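Carbohydrate binding module family 33 and 10 domain protein (Teredinibacter turnerae, PDB 6RW7) probably oxidises cellulose as an AA10 lytic polysaccharide monooxygenase, of which this chain is the copper-bearing catalytic domain. Local coordinates at residues 42-47 and 73-78. Residues are numbered along the deposited sequence; the frame is centred on the assembly and turned at random.
Sequences NSHWYN and ETWNPA
The 3-10 turn at residues 42-46, in the loop region between helix 29-37 and strand 52-54, packs against Trp75 from the loop at 73-78. The indole CD1 sits over one face of the His44 ring, near the margin, 3.5 Å from His44 CG. The two ring planes meet obliquely at 46°. His44 CB comes within 3.4 Å of Trp75 NE1. His44 CG stands anti to its carbonyl carbon (chi1 -69°), which brings the ring alongside Trp75; ND1 is hydrogen-bonded to Tyr35 OH. Residues 42-47 belong to the long loop-and-helix region after the first strand, which in AA10 enzymes forms much of the surface beside the copper site. Here the side chain of Asn47 lies about 6 Å from that of His1, a copper ligand. The backbone O of Asn47 meets the indole edge at Trp75 CZ2 (3.3 Å), and Asn47 CB lies 3.5 Å from the same carbon. A water donates to Asn47 OD1 (3.0 Å) and weakly accepts from Trp75 NE1. Replacing Trp75 by an alanine would probably open a gap between His44 and Asn47 and cost this water its indole partner. Thr74 CG2 touches Asn47 OD1 at 3.7 Å, while Thr74 OG1 is hydrogen-bonded to Ser50 O.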
loop_
_atom_site.group_PDB
_atom_site.type_symbol
_atom_site.label_atom_id
_atom_site.label_comp_id
_atom_site.label_asym_id
_atom_site.label_seq_id
_atom_site.Cartn_x
_atom_site.Cartn_y
_atom_site.Cartn_z
ATOM N N ASN A 42 6.545 19.083 3.971
ATOM C CA ASN A 42 5.076 18.997 3.849
ATOM C C ASN A 42 4.673 18.726 2.397
ATOM O O ASN A 42 3.676 18.017 2.178
ATOM C CB ASN A 42 4.420 20.274 4.348
ATOM C CG ASN A 42 4.188 20.322 5.845
ATOM O OD1 ASN A 42 4.375 19.345 6.557
ATOM N ND2 ASN A 42 3.642 21.438 6.307
ATOM N N SER A 43 5.349 19.341 1.437
ATOM C CA SER A 43 4.925 19.249 0.023
ATOM C C SER A 43 5.027 17.798 -0.457
ATOM O O SER A 43 4.334 17.436 -1.416
ATOM C CB SER A 43 5.718 20.176 -0.838
ATOM O OG SER A 43 7.072 19.771 -0.850
ATOM N N HIS A 44 5.849 16.980 0.186
ATOM C CA HIS A 44 6.056 15.587 -0.279
ATOM C C HIS A 44 4.743 14.787 -0.271
ATOM O O HIS A 44 4.598 13.829 -1.093
ATOM C CB HIS A 44 7.123 14.900 0.567
ATOM C CG HIS A 44 8.479 15.458 0.345
ATOM N ND1 HIS A 44 9.556 15.087 1.108
ATOM C CD2 HIS A 44 8.934 16.336 -0.572
ATOM C CE1 HIS A 44 10.633 15.710 0.656
ATOM N NE2 HIS A 44 10.283 16.466 -0.380
ATOM N N TRP A 45 3.822 15.108 0.644
ATOM C CA TRP A 45 2.557 14.342 0.811
ATOM C C TRP A 45 1.641 14.569 -0.392
ATOM O O TRP A 45 0.719 13.780 -0.616
ATOM C CB TRP A 45 1.863 14.702 2.120
ATOM C CG TRP A 45 2.683 14.459 3.340
ATOM C CD1 TRP A 45 3.515 15.343 3.956
ATOM C CD2 TRP A 45 2.708 13.256 4.135
ATOM N NE1 TRP A 45 4.105 14.760 5.042
ATOM C CE2 TRP A 45 3.614 13.488 5.190
ATOM C CE3 TRP A 45 2.083 12.009 4.059
ATOM C CZ2 TRP A 45 3.882 12.542 6.168
ATOM C CZ3 TRP A 45 2.321 11.079 5.045
ATOM C CH2 TRP A 45 3.250 11.323 6.060
ATOM N N TYR A 46 1.892 15.605 -1.184
ATOM C CA TYR A 46 1.134 15.838 -2.436
ATOM C C TYR A 46 1.478 14.763 -3.470
ATOM O O TYR A 46 0.705 14.573 -4.408
ATOM C CB TYR A 46 1.332 17.269 -2.937
ATOM C CG TYR A 46 0.578 18.254 -2.085
ATOM C CD1 TYR A 46 1.025 18.614 -0.819
ATOM C CD2 TYR A 46 -0.654 18.730 -2.487
ATOM C CE1 TYR A 46 0.296 19.475 -0.006
ATOM C CE2 TYR A 46 -1.379 19.611 -1.704
ATOM C CZ TYR A 46 -0.911 19.982 -0.456
ATOM O OH TYR A 46 -1.641 20.849 0.323
ATOM N N ASN A 47 2.601 14.065 -3.310
ATOM C CA ASN A 47 3.020 12.957 -4.210
ATOM C C ASN A 47 2.579 11.602 -3.648
ATOM O O ASN A 47 3.275 10.604 -3.842
ATOM C CB ASN A 47 4.533 13.002 -4.468
ATOM C CG ASN A 47 4.855 13.476 -5.861
ATOM O OD1 ASN A 47 5.798 14.261 -6.053
ATOM N ND2 ASN A 47 4.092 13.020 -6.819
ATOM N N GLU A 73 11.680 5.973 -5.902
ATOM C CA GLU A 73 12.367 6.990 -6.723
ATOM C C GLU A 73 11.970 8.408 -6.337
ATOM O O GLU A 73 12.789 9.308 -6.552
ATOM C CB GLU A 73 12.037 6.759 -8.192
ATOM C CG GLU A 73 12.545 5.424 -8.682
ATOM C CD GLU A 73 12.452 5.174 -10.173
ATOM O OE1 GLU A 73 12.207 6.146 -10.911
ATOM O OE2 GLU A 73 12.620 4.022 -10.600
ATOM N N THR A 74 10.744 8.648 -5.899
ATOM C CA THR A 74 10.304 10.056 -5.648
ATOM C C THR A 74 11.051 10.637 -4.444
ATOM O O THR A 74 11.512 11.813 -4.504
ATOM C CB THR A 74 8.778 10.126 -5.483
ATOM O OG1 THR A 74 8.230 9.459 -6.626
ATOM C CG2 THR A 74 8.265 11.542 -5.317
ATOM N N TRP A 75 11.115 9.865 -3.364
ATOM C CA TRP A 75 11.846 10.194 -2.124
ATOM C C TRP A 75 12.218 8.884 -1.441
ATOM O O TRP A 75 11.483 7.901 -1.574
ATOM C CB TRP A 75 11.063 11.125 -1.186
ATOM C CG TRP A 75 9.656 11.486 -1.549
ATOM C CD1 TRP A 75 9.168 12.746 -1.742
ATOM C CD2 TRP A 75 8.541 10.597 -1.695
ATOM N NE1 TRP A 75 7.823 12.712 -1.975
ATOM C CE2 TRP A 75 7.411 11.406 -1.973
ATOM C CE3 TRP A 75 8.400 9.205 -1.651
ATOM C CZ2 TRP A 75 6.154 10.851 -2.173
ATOM C CZ3 TRP A 75 7.154 8.663 -1.872
ATOM C CH2 TRP A 75 6.047 9.477 -2.130
ATOM N N ASN A 76 13.325 8.903 -0.714
ATOM C CA ASN A 76 13.764 7.721 0.060
ATOM C C ASN A 76 14.455 8.255 1.301
ATOM O O ASN A 76 15.493 8.906 1.164
ATOM C CB ASN A 76 14.660 6.838 -0.796
ATOM C CG ASN A 76 15.072 5.580 -0.079
ATOM O OD1 ASN A 76 14.332 5.111 0.770
ATOM N ND2 ASN A 76 16.214 5.023 -0.452
ATOM N N PRO A 77 13.909 8.102 2.520
ATOM C CA PRO A 77 12.653 7.396 2.780
ATOM C C PRO A 77 11.427 8.137 2.244
ATOM O O PRO A 77 11.488 9.336 1.983
ATOM C CB PRO A 77 12.600 7.297 4.322
ATOM C CG PRO A 77 13.460 8.426 4.810
ATOM C CD PRO A 77 14.532 8.606 3.757
ATOM N N ALA A 78 10.322 7.410 2.080
ATOM C CA ALA A 78 9.014 7.997 1.718
ATOM C C ALA A 78 8.382 8.611 2.965
ATOM O O ALA A 78 8.616 8.161 4.099
ATOM C CB ALA A 78 8.093 6.946 1.125
HETATM O O HOH W 1 7.254 15.153 -3.627
#